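Local coordinates for transcriptional regulator, MarR family, putative (Bacillus cereus, PDB 3BJA), which probably binds DNA as a dimeric winged-helix transcription factor of the MarR family, at residues L18-I31 against Q103-C116. Residues are numbered along the deposited sequence; the frame is centred on the assembly and turned at random.
Sequences LQKNLDKAIEQYDI and QVDVQYSDFLKENC
F111 is the main knob. Its ring drops into a hollow made by L18, N21, L22 and A25 on the helix 18-25. CG lies anti to the backbone N (chi1 160°), which sends the ring across to the other helix. L22 covers one face, its CB 3.9 Å from the centroid of the F111 ring in a CH-pi contact. N21 CB sits at the ring edge. A25 meets the base of the knob: A25 CB is 4.2 Å from F111 CB. L22 CD1 reaches on to the edge of the Y108 ring, 3.7 Å from Y108 CD1. Past the tip of F111, L18 CD2 rests against a shallow hollow lined by F111 CZ, N115 CB and C116 SG.

The two helices run roughly antiparallel, with axes 9.8 Å apart at 141°. They are the end of helix 2-25 and the second half of helix 95-116, which follows the wing strands, a pairing that belongs to the dimerisation region of the MarR fold. Y8 of the second subunit meets the F111 ring edge-to-face and also packs on L22 and Y108.

N115 closes one end. N21 ND2 gives a hydrogen bond of 2.7 Å to N115 OD1, nearly in line with the C=O bond. N115 ND2 bonds F111 O, which fixes the turn of the amide. N21 ND2 also bonds L138 O of the second subunit.

At the other end V104 is a forked bump. CG1 touches I26 CG2, while CG2 presses on the Y29 ring, 3.8 Å from its centroid. Q28 CG covers the opposite face of that ring. Q103 CB abuts Y29 CE1 at 3.6 Å, and Q107 CG lies 3.4 Å from A25 O. I31 CD1 adds to the cover over V104 CG2, and F36 of helix 33-44 packs against I26, I31 and V104.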
ATOM      1  N   LEU A  18      -3.188   5.216  -8.407  1.00 73.25           N
ATOM      2  CA  LEU A  18      -4.361   5.723  -7.685  1.00 74.16           C
ATOM      3  C   LEU A  18      -3.973   6.432  -6.369  1.00 74.72           C
ATOM      4  O   LEU A  18      -4.600   7.443  -6.062  1.00 78.71           O
ATOM      5  CB  LEU A  18      -5.419   4.626  -7.433  1.00 72.99           C
ATOM      6  CG  LEU A  18      -6.228   4.063  -8.609  1.00 72.23           C
ATOM      7  CD1 LEU A  18      -6.963   2.752  -8.240  1.00 71.84           C
ATOM      8  CD2 LEU A  18      -7.197   5.089  -9.119  1.00 59.70           C
ATOM      9  N   GLN A  19      -3.002   5.921  -5.591  1.00 74.25           N
ATOM     10  CA  GLN A  19      -2.621   6.627  -4.368  0.50 75.17           C
ATOM     11  C   GLN A  19      -1.897   7.936  -4.749  1.00 76.25           C
ATOM     12  O   GLN A  19      -2.252   9.003  -4.207  1.00 75.51           O
ATOM     13  CB  GLN A  19      -1.862   5.736  -3.381  0.50 75.40           C
ATOM     14  CG  GLN A  19      -2.648   4.463  -2.953  0.50 78.61           C
ATOM     15  CD  GLN A  19      -4.027   4.733  -2.313  0.50 80.37           C
ATOM     16  OE1 GLN A  19      -4.132   5.185  -1.160  0.50 75.73           O
ATOM     17  NE2 GLN A  19      -5.083   4.422  -3.059  0.50 75.03           N
ATOM     18  N   LYS A  20      -0.952   7.870  -5.694  1.00 75.37           N
ATOM     19  CA  LYS A  20      -0.253   9.052  -6.214  1.00 76.54           C
ATOM     20  C   LYS A  20      -1.232  10.169  -6.614  1.00 74.76           C
ATOM     21  O   LYS A  20      -1.093  11.299  -6.169  1.00 77.05           O
ATOM     22  CB  LYS A  20       0.592   8.645  -7.421  1.00 78.14           C
ATOM     23  CG  LYS A  20       1.332   9.763  -8.204  1.00 80.13           C
ATOM     24  CD  LYS A  20       2.107   9.128  -9.376  1.00 83.59           C
ATOM     25  CE  LYS A  20       2.538  10.121 -10.458  1.00 93.37           C
ATOM     26  NZ  LYS A  20       2.926   9.404 -11.736  1.00 93.64           N
ATOM     27  N   ASN A  21      -2.224   9.817  -7.426  1.00 72.49           N
ATOM     28  CA  ASN A  21      -3.234  10.762  -7.914  1.00 70.52           C
ATOM     29  C   ASN A  21      -4.199  11.290  -6.841  1.00 70.52           C
ATOM     30  O   ASN A  21      -4.680  12.424  -6.977  1.00 71.20           O
ATOM     31  CB  ASN A  21      -4.038  10.153  -9.076  1.00 69.96           C
ATOM     32  CG  ASN A  21      -3.217   9.973 -10.358  1.00 69.06           C
ATOM     33  OD1 ASN A  21      -2.038  10.307 -10.430  1.00 59.28           O
ATOM     34  ND2 ASN A  21      -3.867   9.434 -11.389  1.00 66.40           N
ATOM     35  N   LEU A  22      -4.510  10.465  -5.830  1.00 68.07           N
ATOM     36  CA  LEU A  22      -5.337  10.881  -4.676  1.00 67.34           C
ATOM     37  C   LEU A  22      -4.593  11.903  -3.809  1.00 67.91           C
ATOM     38  O   LEU A  22      -5.202  12.900  -3.380  1.00 69.81           O
ATOM     39  CB  LEU A  22      -5.743   9.689  -3.805  1.00 66.75           C
ATOM     40  CG  LEU A  22      -6.575   9.923  -2.536  1.00 67.71           C
ATOM     41  CD1 LEU A  22      -7.881  10.655  -2.813  1.00 65.17           C
ATOM     42  CD2 LEU A  22      -6.852   8.598  -1.874  1.00 68.35           C
ATOM     43  N   ASP A  23      -3.305  11.630  -3.543  1.00 65.52           N
ATOM     44  CA  ASP A  23      -2.423  12.516  -2.778  1.00 65.75           C
ATOM     45  C   ASP A  23      -2.296  13.880  -3.422  1.00 66.08           C
ATOM     46  O   ASP A  23      -2.233  14.888  -2.704  1.00 62.97           O
ATOM     47  CB  ASP A  23      -1.004  11.926  -2.607  1.00 65.12           C
ATOM     48  CG  ASP A  23      -0.899  10.894  -1.481  1.00 71.24           C
ATOM     49  OD1 ASP A  23      -1.924  10.556  -0.821  1.00 77.93           O
ATOM     50  OD2 ASP A  23       0.248  10.418  -1.248  1.00 79.40           O
ATOM     51  N   LYS A  24      -2.240  13.888  -4.761  1.00 66.70           N
ATOM     52  CA  LYS A  24      -2.190  15.119  -5.554  1.00 67.24           C
ATOM     53  C   LYS A  24      -3.508  15.859  -5.339  1.00 68.12           C
ATOM     54  O   LYS A  24      -3.501  17.053  -5.049  1.00 70.14           O
ATOM     55  CB  LYS A  24      -1.962  14.810  -7.047  1.00 67.51           C
ATOM     56  CG  LYS A  24      -1.275  15.907  -7.875  1.00 73.39           C
ATOM     57  CD  LYS A  24      -2.166  17.078  -8.268  1.00 79.03           C
ATOM     58  CE  LYS A  24      -1.392  18.120  -9.077  1.00 78.47           C
ATOM     59  NZ  LYS A  24      -0.359  18.818  -8.254  1.00 80.64           N
ATOM     60  N   ALA A  25      -4.616  15.118  -5.437  1.00 68.79           N
ATOM     61  CA  ALA A  25      -5.979  15.647  -5.278  1.00 68.03           C
ATOM     62  C   ALA A  25      -6.306  16.247  -3.902  1.00 68.01           C
ATOM     63  O   ALA A  25      -6.997  17.279  -3.842  1.00 69.34           O
ATOM     64  CB  ALA A  25      -6.997  14.570  -5.623  1.00 66.13           C
ATOM     65  N   ILE A  26      -5.833  15.614  -2.820  1.00 68.19           N
ATOM     66  CA  ILE A  26      -6.079  16.102  -1.429  1.00 67.97           C
ATOM     67  C   ILE A  26      -4.942  16.969  -0.829  1.00 67.50           C
ATOM     68  O   ILE A  26      -5.025  17.379   0.341  1.00 63.75           O
ATOM     69  CB  ILE A  26      -6.466  14.926  -0.456  1.00 68.24           C
ATOM     70  CG1 ILE A  26      -5.271  14.006  -0.112  1.00 70.69           C
ATOM     71  CG2 ILE A  26      -7.621  14.136  -1.035  1.00 62.64           C
ATOM     72  CD1 ILE A  26      -5.604  12.902   0.879  1.00 67.56           C
ATOM     73  N   GLU A  27      -3.919  17.244  -1.653  1.00 69.55           N
ATOM     74  CA  GLU A  27      -2.685  18.003  -1.308  1.00 69.63           C
ATOM     75  C   GLU A  27      -2.936  19.301  -0.554  1.00 67.93           C
ATOM     76  O   GLU A  27      -2.282  19.582   0.457  1.00 68.68           O
ATOM     77  CB  GLU A  27      -1.914  18.317  -2.612  1.00 69.56           C
ATOM     78  CG  GLU A  27      -0.543  18.975  -2.492  1.00 72.06           C
ATOM     79  CD  GLU A  27       0.053  19.394  -3.846  1.00 74.84           C
ATOM     80  OE1 GLU A  27      -0.422  18.900  -4.901  1.00 79.57           O
ATOM     81  OE2 GLU A  27       1.007  20.230  -3.849  1.00 82.34           O
ATOM     82  N   GLN A  28      -3.880  20.080  -1.074  1.00 66.24           N
ATOM     83  CA  GLN A  28      -4.283  21.377  -0.506  1.00 66.29           C
ATOM     84  C   GLN A  28      -4.709  21.358   0.969  1.00 63.32           C
ATOM     85  O   GLN A  28      -4.575  22.371   1.632  1.00 63.24           O
ATOM     86  CB  GLN A  28      -5.399  22.015  -1.353  1.00 66.81           C
ATOM     87  CG  GLN A  28      -6.735  21.230  -1.383  1.00 73.49           C
ATOM     88  CD  GLN A  28      -7.794  21.917  -2.236  1.00 72.98           C
ATOM     89  OE1 GLN A  28      -7.869  21.690  -3.448  1.00 81.18           O
ATOM     90  NE2 GLN A  28      -8.642  22.739  -1.594  1.00 74.61           N
ATOM     91  N   TYR A  29      -5.210  20.222   1.462  1.00 61.34           N
ATOM     92  CA  TYR A  29      -5.643  20.073   2.864  1.00 61.22           C
ATOM     93  C   TYR A  29      -4.543  19.634   3.835  1.00 60.93           C
ATOM     94  O   TYR A  29      -4.848  19.289   4.980  1.00 62.06           O
ATOM     95  CB  TYR A  29      -6.823  19.089   2.954  1.00 61.23           C
ATOM     96  CG  TYR A  29      -7.990  19.512   2.118  1.00 61.81           C
ATOM     97  CD1 TYR A  29      -8.861  20.491   2.578  1.00 62.82           C
ATOM     98  CD2 TYR A  29      -8.223  18.954   0.851  1.00 61.88           C
ATOM     99  CE1 TYR A  29      -9.936  20.921   1.810  1.00 64.95           C
ATOM    100  CE2 TYR A  29      -9.301  19.377   0.070  1.00 63.89           C
ATOM    101  CZ  TYR A  29     -10.157  20.365   0.569  1.00 63.24           C
ATOM    102  OH  TYR A  29     -11.228  20.819  -0.142  1.00 64.90           O
ATOM    103  N   ASP A  30      -3.277  19.642   3.407  1.00 60.48           N
ATOM    104  CA  ASP A  30      -2.147  19.230   4.258  1.00 60.81           C
ATOM    105  C   ASP A  30      -2.286  17.829   4.895  1.00 61.56           C
ATOM    106  O   ASP A  30      -1.997  17.630   6.082  1.00 64.01           O
ATOM    107  CB  ASP A  30      -1.872  20.316   5.306  1.00 59.00           C
ATOM    108  CG  ASP A  30      -1.544  21.634   4.673  1.00 58.42           C
ATOM    109  OD1 ASP A  30      -0.646  21.647   3.816  1.00 46.00           O
ATOM    110  OD2 ASP A  30      -2.157  22.658   5.036  1.00 65.06           O
ATOM    111  N   ILE A  31      -2.767  16.889   4.089  1.00 62.37           N
ATOM    112  CA  ILE A  31      -2.931  15.482   4.474  1.00 63.76           C
ATOM    113  C   ILE A  31      -2.566  14.597   3.290  1.00 64.74           C
ATOM    114  O   ILE A  31      -2.592  15.050   2.142  1.00 64.60           O
ATOM    115  CB  ILE A  31      -4.385  15.140   4.962  1.00 63.60           C
ATOM    116  CG1 ILE A  31      -5.463  15.400   3.897  1.00 64.87           C
ATOM    117  CG2 ILE A  31      -4.728  15.924   6.227  1.00 63.96           C
ATOM    118  CD1 ILE A  31      -6.822  14.760   4.224  1.00 63.83           C
ATOM    119  N   GLN A 103     -14.891  19.030   3.773  1.00 68.18           N
ATOM    120  CA  GLN A 103     -14.146  19.730   2.728  1.00 69.25           C
ATOM    121  C   GLN A 103     -13.376  18.795   1.777  1.00 70.33           C
ATOM    122  O   GLN A 103     -13.341  19.057   0.574  1.00 71.60           O
ATOM    123  CB  GLN A 103     -13.222  20.798   3.334  1.00 68.92           C
ATOM    124  CG  GLN A 103     -13.983  21.981   3.963  1.00 68.73           C
ATOM    125  CD  GLN A 103     -13.127  22.914   4.828  1.00 70.61           C
ATOM    126  OE1 GLN A 103     -11.951  22.662   5.099  1.00 77.22           O
ATOM    127  NE2 GLN A 103     -13.741  23.995   5.285  1.00 72.73           N
ATOM    128  N   VAL A 104     -12.798  17.711   2.301  1.00 69.96           N
ATOM    129  CA  VAL A 104     -12.032  16.750   1.477  1.00 71.56           C
ATOM    130  C   VAL A 104     -12.935  15.838   0.600  1.00 73.20           C
ATOM    131  O   VAL A 104     -12.522  15.438  -0.495  1.00 72.95           O
ATOM    132  CB  VAL A 104     -11.047  15.880   2.324  1.00 69.68           C
ATOM    133  CG1 VAL A 104     -10.169  15.080   1.429  1.00 74.83           C
ATOM    134  CG2 VAL A 104     -10.141  16.736   3.145  1.00 72.31           C
ATOM    135  N   ASP A 105     -14.148  15.518   1.081  1.00 73.93           N
ATOM    136  CA  ASP A 105     -15.134  14.693   0.335  1.00 73.33           C
ATOM    137  C   ASP A 105     -15.460  15.257  -1.050  1.00 73.27           C
ATOM    138  O   ASP A 105     -15.753  14.492  -1.960  1.00 73.21           O
ATOM    139  CB  ASP A 105     -16.450  14.511   1.134  1.00 74.77           C
ATOM    140  CG  ASP A 105     -16.337  13.504   2.313  1.00 78.40           C
ATOM    141  OD1 ASP A 105     -15.420  12.654   2.370  1.00 78.17           O
ATOM    142  OD2 ASP A 105     -17.221  13.559   3.193  1.00 83.90           O
ATOM    143  N   VAL A 106     -15.398  16.585  -1.191  1.00 72.48           N
ATOM    144  CA  VAL A 106     -15.610  17.274  -2.469  1.00 71.20           C
ATOM    145  C   VAL A 106     -14.477  16.924  -3.446  1.00 72.64           C
ATOM    146  O   VAL A 106     -14.757  16.586  -4.597  1.00 73.86           O
ATOM    147  CB  VAL A 106     -15.728  18.816  -2.292  1.00 71.07           C
ATOM    148  CG1 VAL A 106     -15.983  19.498  -3.634  1.00 70.74           C
ATOM    149  CG2 VAL A 106     -16.844  19.157  -1.320  1.00 63.39           C
ATOM    150  N   GLN A 107     -13.217  16.985  -2.988  1.00 72.95           N
ATOM    151  CA  GLN A 107     -12.054  16.610  -3.836  1.00 72.60           C
ATOM    152  C   GLN A 107     -11.992  15.107  -4.117  1.00 72.02           C
ATOM    153  O   GLN A 107     -11.552  14.719  -5.188  1.00 71.60           O
ATOM    154  CB  GLN A 107     -10.698  17.087  -3.277  1.00 72.88           C
ATOM    155  CG  GLN A 107     -10.223  18.471  -3.781  1.00 76.67           C
ATOM    156  CD  GLN A 107     -11.035  19.663  -3.290  1.00 74.61           C
ATOM    157  OE1 GLN A 107     -11.089  20.691  -3.958  1.00 87.65           O
ATOM    158  NE2 GLN A 107     -11.664  19.534  -2.137  1.00 68.30           N
ATOM    159  N   TYR A 108     -12.399  14.291  -3.139  1.00 73.62           N
ATOM    160  CA  TYR A 108     -12.445  12.824  -3.256  1.00 73.82           C
ATOM    161  C   TYR A 108     -13.455  12.387  -4.318  1.00 74.86           C
ATOM    162  O   TYR A 108     -13.161  11.515  -5.129  1.00 73.33           O
ATOM    163  CB  TYR A 108     -12.818  12.203  -1.917  1.00 74.97           C
ATOM    164  CG  TYR A 108     -12.719  10.689  -1.864  1.00 75.07           C
ATOM    165  CD1 TYR A 108     -11.501  10.042  -2.113  1.00 80.95           C
ATOM    166  CD2 TYR A 108     -13.804   9.913  -1.477  1.00 70.23           C
ATOM    167  CE1 TYR A 108     -11.384   8.641  -2.032  1.00 82.82           C
ATOM    168  CE2 TYR A 108     -13.701   8.510  -1.392  1.00 78.93           C
ATOM    169  CZ  TYR A 108     -12.491   7.889  -1.663  1.00 82.50           C
ATOM    170  OH  TYR A 108     -12.398   6.529  -1.572  1.00 87.20           O
ATOM    171  N   SER A 109     -14.633  13.009  -4.298  1.00 76.23           N
ATOM    172  CA  SER A 109     -15.681  12.771  -5.297  1.00 77.41           C
ATOM    173  C   SER A 109     -15.141  13.062  -6.706  1.00 77.30           C
ATOM    174  O   SER A 109     -15.334  12.261  -7.616  1.00 78.44           O
ATOM    175  CB  SER A 109     -16.908  13.625  -4.997  1.00 75.99           C
ATOM    176  OG  SER A 109     -17.940  13.404  -5.942  1.00 85.49           O
ATOM    177  N   ASP A 110     -14.443  14.187  -6.860  1.00 77.57           N
ATOM    178  CA  ASP A 110     -13.799  14.535  -8.129  1.00 77.43           C
ATOM    179  C   ASP A 110     -12.686  13.552  -8.477  1.00 75.56           C
ATOM    180  O   ASP A 110     -12.504  13.260  -9.640  1.00 74.28           O
ATOM    181  CB  ASP A 110     -13.212  15.950  -8.099  1.00 78.25           C
ATOM    182  CG  ASP A 110     -14.272  17.044  -8.019  1.00 85.61           C
ATOM    183  OD1 ASP A 110     -15.407  16.862  -8.528  1.00 89.43           O
ATOM    184  OD2 ASP A 110     -13.939  18.117  -7.459  1.00 89.42           O
ATOM    185  N   PHE A 111     -11.940  13.071  -7.477  1.00 76.82           N
ATOM    186  CA  PHE A 111     -10.858  12.080  -7.692  1.00 77.56           C
ATOM    187  C   PHE A 111     -11.391  10.798  -8.328  1.00 78.82           C
ATOM    188  O   PHE A 111     -10.865  10.363  -9.352  1.00 79.35           O
ATOM    189  CB  PHE A 111     -10.063  11.775  -6.401  1.00 77.27           C
ATOM    190  CG  PHE A 111      -9.289  10.458  -6.444  1.00 74.91           C
ATOM    191  CD1 PHE A 111      -8.080  10.362  -7.136  1.00 69.50           C
ATOM    192  CD2 PHE A 111      -9.782   9.325  -5.792  1.00 62.49           C
ATOM    193  CE1 PHE A 111      -7.365   9.158  -7.180  1.00 73.63           C
ATOM    194  CE2 PHE A 111      -9.073   8.106  -5.829  1.00 74.63           C
ATOM    195  CZ  PHE A 111      -7.863   8.026  -6.530  1.00 72.89           C
ATOM    196  N   LEU A 112     -12.446  10.241  -7.729  1.00 79.93           N
ATOM    197  CA  LEU A 112     -13.101   9.016  -8.222  1.00 80.25           C
ATOM    198  C   LEU A 112     -13.609   9.162  -9.659  1.00 79.52           C
ATOM    199  O   LEU A 112     -13.417   8.260 -10.456  1.00 79.12           O
ATOM    200  CB  LEU A 112     -14.245   8.584  -7.298  1.00 79.34           C
ATOM    201  CG  LEU A 112     -13.865   8.165  -5.870  1.00 78.05           C
ATOM    202  CD1 LEU A 112     -15.141   8.038  -5.018  1.00 75.71           C
ATOM    203  CD2 LEU A 112     -13.018   6.900  -5.839  1.00 72.25           C
ATOM    204  N   LYS A 113     -14.212  10.297  -9.995  1.00 79.99           N
ATOM    205  CA  LYS A 113     -14.705  10.537 -11.362  1.00 81.10           C
ATOM    206  C   LYS A 113     -13.549  10.650 -12.374  1.00 82.50           C
ATOM    207  O   LYS A 113     -13.500   9.912 -13.369  1.00 83.06           O
ATOM    208  CB  LYS A 113     -15.587  11.778 -11.409  1.00 81.00           C
ATOM    209  CG  LYS A 113     -16.866  11.642 -10.586  1.00 85.78           C
ATOM    210  N   GLU A 114     -12.583  11.515 -12.060  1.00 83.38           N
ATOM    211  CA  GLU A 114     -11.421  11.781 -12.932  1.00 82.05           C
ATOM    212  C   GLU A 114     -10.452  10.620 -13.107  1.00 81.62           C
ATOM    213  O   GLU A 114      -9.730  10.592 -14.116  1.00 82.77           O
ATOM    214  CB  GLU A 114     -10.668  13.037 -12.456  1.00 82.06           C
ATOM    215  CG  GLU A 114     -11.526  14.331 -12.581  1.00 85.70           C
ATOM    216  CD  GLU A 114     -11.010  15.531 -11.764  1.00 86.87           C
ATOM    217  OE1 GLU A 114      -9.790  15.633 -11.490  1.00 95.47           O
ATOM    218  OE2 GLU A 114     -11.847  16.395 -11.409  1.00 98.74           O
ATOM    219  N   ASN A 115     -10.448   9.674 -12.155  1.00 79.13           N
ATOM    220  CA  ASN A 115      -9.535   8.525 -12.154  1.00 77.38           C
ATOM    221  C   ASN A 115     -10.168   7.129 -12.313  1.00 77.27           C
ATOM    222  O   ASN A 115      -9.478   6.225 -12.796  1.00 75.41           O
ATOM    223  CB  ASN A 115      -8.666   8.531 -10.891  1.00 75.10           C
ATOM    224  CG  ASN A 115      -7.710   9.713 -10.834  1.00 76.70           C
ATOM    225  OD1 ASN A 115      -6.513   9.552 -11.082  1.00 72.44           O
ATOM    226  ND2 ASN A 115      -8.230  10.906 -10.519  1.00 67.85           N
ATOM    227  N   CYS A 116     -11.423   6.941 -11.875  1.00 76.45           N
ATOM    228  CA  CYS A 116     -12.146   5.655 -12.005  1.00 76.39           C
ATOM    229  C   CYS A 116     -13.331   5.721 -12.972  1.00 77.85           C
ATOM    230  O   CYS A 116     -14.271   4.924 -12.854  1.00 81.77           O
ATOM    231  CB  CYS A 116     -12.613   5.166 -10.630  1.00 75.50           C
ATOM    232  SG  CYS A 116     -11.285   4.936  -9.440  1.00 80.92           S
TER